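Local coordinates for cell division protein FtsI/penicillin binding protein 2 (Legionella pneumophila subsp. pneumophila ATCC 43290, PDB 4ZTK) that probably cross-links peptidoglycan during cell division, as expected of a D,D-transpeptidase of the penicillin-binding protein family, at residues 129-134 / 223-228; 232-237 / 246-251. All coordinates share one frame; numbering follows the deposited sequence.

In the fold
From the N terminus the chain lays down strands 43-49 and 56-63, then helix 83-92, before reaching helix 127-133. Contact 1 closes a mostly helical loop of 88 residues by bringing helix 216-231 back against 127-133. Contact 2 follows in series, without nesting or crossing: the turn after helix 216-231 and strand 246-253 close a short loop of eight residues. The two contacts adjoin. A132 O accepts a bond from T234 N at 3.1 Å, and S134 OG lies 3.0 Å from K248 NZ, probably hydrogen-bonded. Together they tie the helical part of the transpeptidase domain to an outermost strand of its five-stranded antiparallel sheet.

Contact 1 (129-134 / 223-228); sequences DAIAKS and NHMLEN
I131 and A132, consecutive residues of helix 127-133, are the ones that meet helix 216-231, finding M225 and N228 one turn apart on its near face. Ahead of them D129 sets out away from the partner helix and holds its own chain instead: OD2 accepts from the backbone N of S126 and of A125, while its carbonyl O takes the N of K133. A130 faces helix 136-146, where it rests on C138 and L139.

I131 points toward M225, a selenomethionine in the model, and the two side chains cross at about a right angle. I131 CG1 meets M225 SE at 4.1 Å, and CG2 comes equally near the backbone O of M225. The extended chain of M225 carries SE across to this meeting point. I131 also leans on K83 and A87 of helix 83-92 and on L139 of helix 136-146, so its buried side chain packs against three other helices.

The end of the N228 side chain lies over A132 CB, pointed there by a CG anti to the backbone N (chi1 -173°). A132 CB is also 4.1 Å from the backbone O of N228. The interface is small.

At S134 the helix ends in a Schellman motif: phi turns positive, I135 N reaches back to A130 O, and S134 N makes a weak bond to I131 O. This ending leaves the S134 side chain touching S80 and K83, consistent with the serine of the SxN motif in the active site of penicillin-binding proteins.

Contact 2 (232-237 / 246-251); sequences NGTGKL and AGKTGT
T234 and T249 come together through their hydroxyls, T234 as second residue of the type I turn 233-236 and T249 on strand 246-253. Starting from CB of T249, the carbon lies 3.7 Å from T234 OG1, and the side chain then divides. The OG1 branch reaches T234 OG1 at 2.7 Å, a short hydrogen bond whose proton is not settled. The methyl branch, CG2, passes over the start of the turn, 3.5 Å from T234 O and 3.9 Å from G235 N. Both threonines hold OG1 between the backbone N and the carbonyl carbon (chi1 55° for T234, 56° for T249), which points the two hydroxyls at each other.

The hydroxyl of T234 has a second partner, a water 2.7 Å from its OG1. K248 NZ donates to that same water at 2.9 Å, so water bridges the threonine and the lysine. K248 NZ also donates to T249 O at 2.8 Å, the donor tilted 24° from the carbonyl plane. Beyond the two segments, the sulfonate of a bound buffer molecule, NHE, forms a salt bridge with K248 NZ and a hydrogen bond with T249 OG1. This cluster fits the K(T/S)G motif of penicillin-binding proteins, with the anion perhaps marking where a substrate carboxylate would lie.

The type I turn from G233 to K236 lies beside the strand at T249, its G235 backbone tied back to A229 of helix 216-231. Strand 246-253 runs along the margin of the sheet, pairing with 259-267, where T249 touches F263, while K248 lies against helices 83-92 and 216-231.

Contact 1 (129-134 / 223-228)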
ATOM      1  N   ASP A 129      -0.479  17.475  -2.936  1.00 34.53           N
ATOM      2  CA  ASP A 129      -0.964  17.753  -1.589  1.00 38.22           C
ATOM      3  C   ASP A 129      -2.055  16.761  -1.205  1.00 39.27           C
ATOM      4  O   ASP A 129      -2.126  16.311  -0.060  1.00 36.70           O
ATOM      5  CB  ASP A 129      -1.516  19.180  -1.499  1.00 42.52           C
ATOM      6  CG  ASP A 129      -0.435  20.237  -1.606  1.00 60.11           C
ATOM      7  OD1 ASP A 129       0.716  19.951  -1.211  1.00 69.17           O
ATOM      8  OD2 ASP A 129      -0.737  21.355  -2.078  1.00 65.08           O
ATOM      9  N   ALA A 130      -2.906  16.434  -2.174  1.00 39.93           N
ATOM     10  CA  ALA A 130      -4.021  15.523  -1.947  1.00 33.82           C
ATOM     11  C   ALA A 130      -3.538  14.104  -1.666  1.00 31.53           C
ATOM     12  O   ALA A 130      -4.131  13.394  -0.861  1.00 37.09           O
ATOM     13  CB  ALA A 130      -4.986  15.546  -3.135  1.00 31.68           C
ATOM     14  N   ILE A 131      -2.461  13.690  -2.327  1.00 30.79           N
ATOM     15  CA  ILE A 131      -1.843  12.397  -2.027  1.00 28.59           C
ATOM     16  C   ILE A 131      -1.193  12.415  -0.638  1.00 29.78           C
ATOM     17  O   ILE A 131      -1.389  11.501   0.162  1.00 29.89           O
ATOM     18  CB  ILE A 131      -0.785  12.003  -3.080  1.00 31.23           C
ATOM     19  CG1 ILE A 131      -1.442  11.682  -4.429  1.00 31.43           C
ATOM     20  CG2 ILE A 131       0.034  10.807  -2.604  1.00 26.71           C
ATOM     21  CD1 ILE A 131      -2.294  10.418  -4.427  1.00 24.73           C
ATOM     22  N   ALA A 132      -0.429  13.468  -0.362  1.00 28.44           N
ATOM     23  CA  ALA A 132       0.295  13.609   0.907  1.00 36.05           C
ATOM     24  C   ALA A 132      -0.634  13.608   2.119  1.00 33.29           C
ATOM     25  O   ALA A 132      -0.381  12.924   3.108  1.00 33.27           O
ATOM     26  CB  ALA A 132       1.153  14.888   0.896  1.00 31.33           C
ATOM     27  N   LYS A 133      -1.710  14.381   2.039  1.00 36.12           N
ATOM     28  CA  LYS A 133      -2.656  14.474   3.142  1.00 26.40           C
ATOM     29  C   LYS A 133      -3.772  13.446   3.010  1.00 30.71           C
ATOM     30  O   LYS A 133      -4.595  13.303   3.908  1.00 34.12           O
ATOM     31  CB  LYS A 133      -3.220  15.891   3.234  1.00 32.35           C
ATOM     32  CG  LYS A 133      -2.232  16.892   3.812  1.00 40.73           C
ATOM     33  CD  LYS A 133      -2.248  18.204   3.049  1.00 57.60           C
ATOM     34  CE  LYS A 133      -3.543  18.972   3.268  1.00 70.84           C
ATOM     35  NZ  LYS A 133      -3.665  19.499   4.656  1.00 78.17           N
ATOM     36  N   SER A 134      -3.775  12.726   1.891  1.00 26.58           N
ATOM     37  CA  SER A 134      -4.775  11.696   1.611  1.00 27.92           C
ATOM     38  C   SER A 134      -6.196  12.267   1.602  1.00 31.33           C
ATOM     39  O   SER A 134      -7.073  11.802   2.329  1.00 34.13           O
ATOM     40  CB  SER A 134      -4.657  10.539   2.605  1.00 35.98           C
ATOM     41  OG  SER A 134      -5.212   9.355   2.070  1.00 38.71           O
ATOM     42  N   ASN A 223       6.575   9.102  -7.881  1.00 30.02           N
ATOM     43  CA  ASN A 223       7.602   8.869  -6.878  1.00 32.09           C
ATOM     44  C   ASN A 223       7.819  10.108  -6.005  1.00 33.51           C
ATOM     45  O   ASN A 223       7.944  10.003  -4.784  1.00 37.08           O
ATOM     46  CB  ASN A 223       8.911   8.430  -7.534  1.00 38.58           C
ATOM     47  CG  ASN A 223      10.004   8.158  -6.520  1.00 47.68           C
ATOM     48  OD1 ASN A 223       9.959   7.164  -5.794  1.00 46.61           O
ATOM     49  ND2 ASN A 223      10.993   9.042  -6.465  1.00 51.53           N
ATOM     50  N   HIS A 224       7.849  11.279  -6.634  1.00 32.50           N
ATOM     51  CA  HIS A 224       7.981  12.534  -5.898  1.00 34.75           C
ATOM     52  C   HIS A 224       6.810  12.716  -4.929  1.00 35.62           C
ATOM     53  O   HIS A 224       6.991  13.132  -3.784  1.00 35.16           O
ATOM     54  CB  HIS A 224       8.054  13.715  -6.864  1.00 38.58           C
ATOM     55  CG  HIS A 224       8.201  15.044  -6.190  1.00 52.37           C
ATOM     56  ND1 HIS A 224       9.384  15.463  -5.622  1.00 61.75           N
ATOM     57  CD2 HIS A 224       7.313  16.049  -6.000  1.00 56.57           C
ATOM     58  CE1 HIS A 224       9.220  16.671  -5.110  1.00 65.62           C
ATOM     59  NE2 HIS A 224       7.972  17.048  -5.325  1.00 65.36           N
HETATM   60  N   MSE A 225       5.610  12.389  -5.395  1.00 27.43           N
HETATM   61  CA  MSE A 225       4.414  12.494  -4.566  1.00 26.49           C
HETATM   62  C   MSE A 225       4.452  11.533  -3.387  1.00 29.86           C
HETATM   63  O   MSE A 225       4.018  11.874  -2.287  1.00 30.29           O
HETATM   64  CB  MSE A 225       3.155  12.248  -5.401  1.00 27.73           C
HETATM   65  CG  MSE A 225       2.822  13.380  -6.363  1.00 39.92           C
HETATM   66 SE   MSE A 225       1.111  13.112  -7.273  0.65 45.21          SE
HETATM   67  CE  MSE A 225       1.060  14.776  -8.293  1.00 51.95           C
ATOM     68  N   LEU A 226       4.969  10.331  -3.617  1.00 27.65           N
ATOM     69  CA  LEU A 226       5.081   9.345  -2.547  1.00 27.97           C
ATOM     70  C   LEU A 226       6.172   9.693  -1.527  1.00 27.69           C
ATOM     71  O   LEU A 226       6.036   9.385  -0.346  1.00 32.90           O
ATOM     72  CB  LEU A 226       5.320   7.958  -3.125  1.00 28.39           C
ATOM     73  CG  LEU A 226       4.083   7.327  -3.753  1.00 31.15           C
ATOM     74  CD1 LEU A 226       4.432   5.986  -4.378  1.00 31.09           C
ATOM     75  CD2 LEU A 226       2.997   7.169  -2.701  1.00 31.30           C
ATOM     76  N   GLU A 227       7.254  10.317  -1.985  1.00 29.98           N
ATOM     77  CA  GLU A 227       8.291  10.808  -1.074  1.00 36.15           C
ATOM     78  C   GLU A 227       7.746  11.949  -0.228  1.00 34.74           C
ATOM     79  O   GLU A 227       8.015  12.041   0.972  1.00 36.38           O
ATOM     80  CB  GLU A 227       9.509  11.312  -1.850  1.00 37.09           C
ATOM     81  CG  GLU A 227      10.408  10.233  -2.393  1.00 39.86           C
ATOM     82  CD  GLU A 227      11.718  10.790  -2.930  1.00 53.67           C
ATOM     83  OE1 GLU A 227      12.052  10.508  -4.101  1.00 59.47           O
ATOM     84  OE2 GLU A 227      12.415  11.509  -2.180  1.00 57.24           O
ATOM     85  N   ASN A 228       6.986  12.826  -0.875  1.00 30.68           N
ATOM     86  CA  ASN A 228       6.386  13.965  -0.205  1.00 31.34           C
ATOM     87  C   ASN A 228       5.301  13.543   0.775  1.00 34.02           C
ATOM     88  O   ASN A 228       5.110  14.177   1.814  1.00 31.89           O
ATOM     89  CB  ASN A 228       5.814  14.939  -1.231  1.00 31.87           C
ATOM     90  CG  ASN A 228       5.323  16.217  -0.599  1.00 40.50           C
ATOM     91  OD1 ASN A 228       6.102  16.966  -0.012  1.00 43.10           O
ATOM     92  ND2 ASN A 228       4.026  16.480  -0.721  1.00 39.31           N
TER

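Contact 2 (232-237 / 246-251)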
ATOM      1  N   ASN A 232       6.257  14.975   4.294  1.00 37.62           N
ATOM      2  CA  ASN A 232       5.340  16.070   4.601  1.00 40.20           C
ATOM      3  C   ASN A 232       3.863  15.691   4.604  1.00 43.21           C
ATOM      4  O   ASN A 232       3.009  16.518   4.299  1.00 50.45           O
ATOM      5  CB  ASN A 232       5.568  17.229   3.627  1.00 49.62           C
ATOM      6  CG  ASN A 232       7.003  17.733   3.646  1.00 55.18           C
ATOM      7  OD1 ASN A 232       7.739  17.588   2.668  1.00 57.30           O
ATOM      8  ND2 ASN A 232       7.406  18.326   4.761  1.00 58.68           N
ATOM      9  N   GLY A 233       3.556  14.446   4.950  1.00 41.54           N
ATOM     10  CA  GLY A 233       2.179  13.992   4.944  1.00 33.45           C
ATOM     11  C   GLY A 233       1.883  12.973   6.023  1.00 33.62           C
ATOM     12  O   GLY A 233       2.565  12.925   7.043  1.00 38.29           O
ATOM     13  N   THR A 234       0.870  12.146   5.784  1.00 29.50           N
ATOM     14  CA  THR A 234       0.419  11.160   6.755  1.00 28.51           C
ATOM     15  C   THR A 234       1.459  10.076   7.031  1.00 28.40           C
ATOM     16  O   THR A 234       1.352   9.361   8.022  1.00 30.32           O
ATOM     17  CB  THR A 234      -0.869  10.457   6.280  1.00 29.79           C
ATOM     18  OG1 THR A 234      -0.649   9.898   4.980  1.00 31.65           O
ATOM     19  CG2 THR A 234      -2.043  11.439   6.228  1.00 30.62           C
ATOM     20  N   GLY A 235       2.444   9.939   6.148  1.00 27.45           N
ATOM     21  CA  GLY A 235       3.467   8.913   6.310  1.00 25.67           C
ATOM     22  C   GLY A 235       4.719   9.386   7.035  1.00 36.19           C
ATOM     23  O   GLY A 235       5.795   8.806   6.880  1.00 35.14           O
ATOM     24  N   LYS A 236       4.572  10.430   7.846  1.00 31.99           N
ATOM     25  CA  LYS A 236       5.710  11.072   8.502  1.00 31.53           C
ATOM     26  C   LYS A 236       6.519  10.155   9.420  1.00 35.08           C
ATOM     27  O   LYS A 236       7.735  10.311   9.543  1.00 32.71           O
ATOM     28  CB  LYS A 236       5.245  12.316   9.264  1.00 37.44           C
ATOM     29  CG  LYS A 236       6.350  13.313   9.545  1.00 48.72           C
ATOM     30  CD  LYS A 236       5.800  14.556  10.217  1.00 54.62           C
ATOM     31  CE  LYS A 236       6.921  15.443  10.727  1.00 59.83           C
ATOM     32  NZ  LYS A 236       6.399  16.583  11.537  1.00 69.19           N
ATOM     33  N   LEU A 237       5.852   9.190  10.047  1.00 32.13           N
ATOM     34  CA  LEU A 237       6.528   8.273  10.963  1.00 30.88           C
ATOM     35  C   LEU A 237       7.407   7.257  10.231  1.00 31.04           C
ATOM     36  O   LEU A 237       8.087   6.450  10.860  1.00 33.21           O
ATOM     37  CB  LEU A 237       5.512   7.547  11.856  1.00 28.01           C
ATOM     38  CG  LEU A 237       4.627   8.399  12.770  1.00 33.75           C
ATOM     39  CD1 LEU A 237       3.774   7.515  13.672  1.00 36.31           C
ATOM     40  CD2 LEU A 237       5.467   9.350  13.597  1.00 36.12           C
ATOM     41  N   ALA A 246       9.537   6.354   0.022  1.00 31.73           N
ATOM     42  CA  ALA A 246       8.288   6.574  -0.697  1.00 29.75           C
ATOM     43  C   ALA A 246       7.240   5.650  -0.108  1.00 29.36           C
ATOM     44  O   ALA A 246       7.488   4.456   0.046  1.00 28.55           O
ATOM     45  CB  ALA A 246       8.474   6.276  -2.173  1.00 29.26           C
ATOM     46  N   GLY A 247       6.073   6.190   0.229  1.00 25.92           N
ATOM     47  CA  GLY A 247       5.020   5.362   0.784  1.00 26.77           C
ATOM     48  C   GLY A 247       3.662   6.018   0.927  1.00 29.69           C
ATOM     49  O   GLY A 247       3.529   7.242   0.859  1.00 29.35           O
ATOM     50  N   LYS A 248       2.650   5.186   1.138  1.00 28.03           N
ATOM     51  CA  LYS A 248       1.272   5.650   1.238  1.00 28.63           C
ATOM     52  C   LYS A 248       0.538   4.933   2.358  1.00 26.59           C
ATOM     53  O   LYS A 248       0.536   3.705   2.434  1.00 28.61           O
ATOM     54  CB  LYS A 248       0.524   5.432  -0.081  1.00 30.13           C
ATOM     55  CG  LYS A 248      -0.924   5.912  -0.047  1.00 25.95           C
ATOM     56  CD  LYS A 248      -0.994   7.429  -0.155  1.00 26.88           C
ATOM     57  CE  LYS A 248      -2.378   7.958   0.180  1.00 32.42           C
ATOM     58  NZ  LYS A 248      -2.706   7.816   1.630  1.00 28.22           N
ATOM     59  N   THR A 249      -0.087   5.720   3.221  1.00 27.31           N
ATOM     60  CA  THR A 249      -0.880   5.200   4.318  1.00 24.05           C
ATOM     61  C   THR A 249      -2.253   4.751   3.841  1.00 28.71           C
ATOM     62  O   THR A 249      -2.767   5.234   2.827  1.00 29.33           O
ATOM     63  CB  THR A 249      -1.103   6.286   5.378  1.00 26.87           C
ATOM     64  OG1 THR A 249      -1.708   7.435   4.759  1.00 24.46           O
ATOM     65  CG2 THR A 249       0.223   6.696   5.994  1.00 18.81           C
ATOM     66  N   GLY A 250      -2.847   3.828   4.588  1.00 30.85           N
ATOM     67  CA  GLY A 250      -4.242   3.478   4.404  1.00 28.03           C
ATOM     68  C   GLY A 250      -4.878   3.086   5.726  1.00 32.83           C
ATOM     69  O   GLY A 250      -4.218   2.507   6.592  1.00 29.43           O
ATOM     70  N   THR A 251      -6.155   3.423   5.881  1.00 23.90           N
ATOM     71  CA  THR A 251      -6.944   3.007   7.033  1.00 27.05           C
ATOM     72  C   THR A 251      -8.301   2.518   6.538  1.00 29.49           C
ATOM     73  O   THR A 251      -9.090   3.289   5.999  1.00 39.82           O
ATOM     74  CB  THR A 251      -7.167   4.163   8.034  1.00 25.23           C
ATOM     75  OG1 THR A 251      -5.910   4.762   8.365  1.00 28.48           O
ATOM     76  CG2 THR A 251      -7.824   3.650   9.304  1.00 27.14           C
TER
HETATM   77  O   HOH W   1      -0.740   9.831   2.268  1.00 29.63           O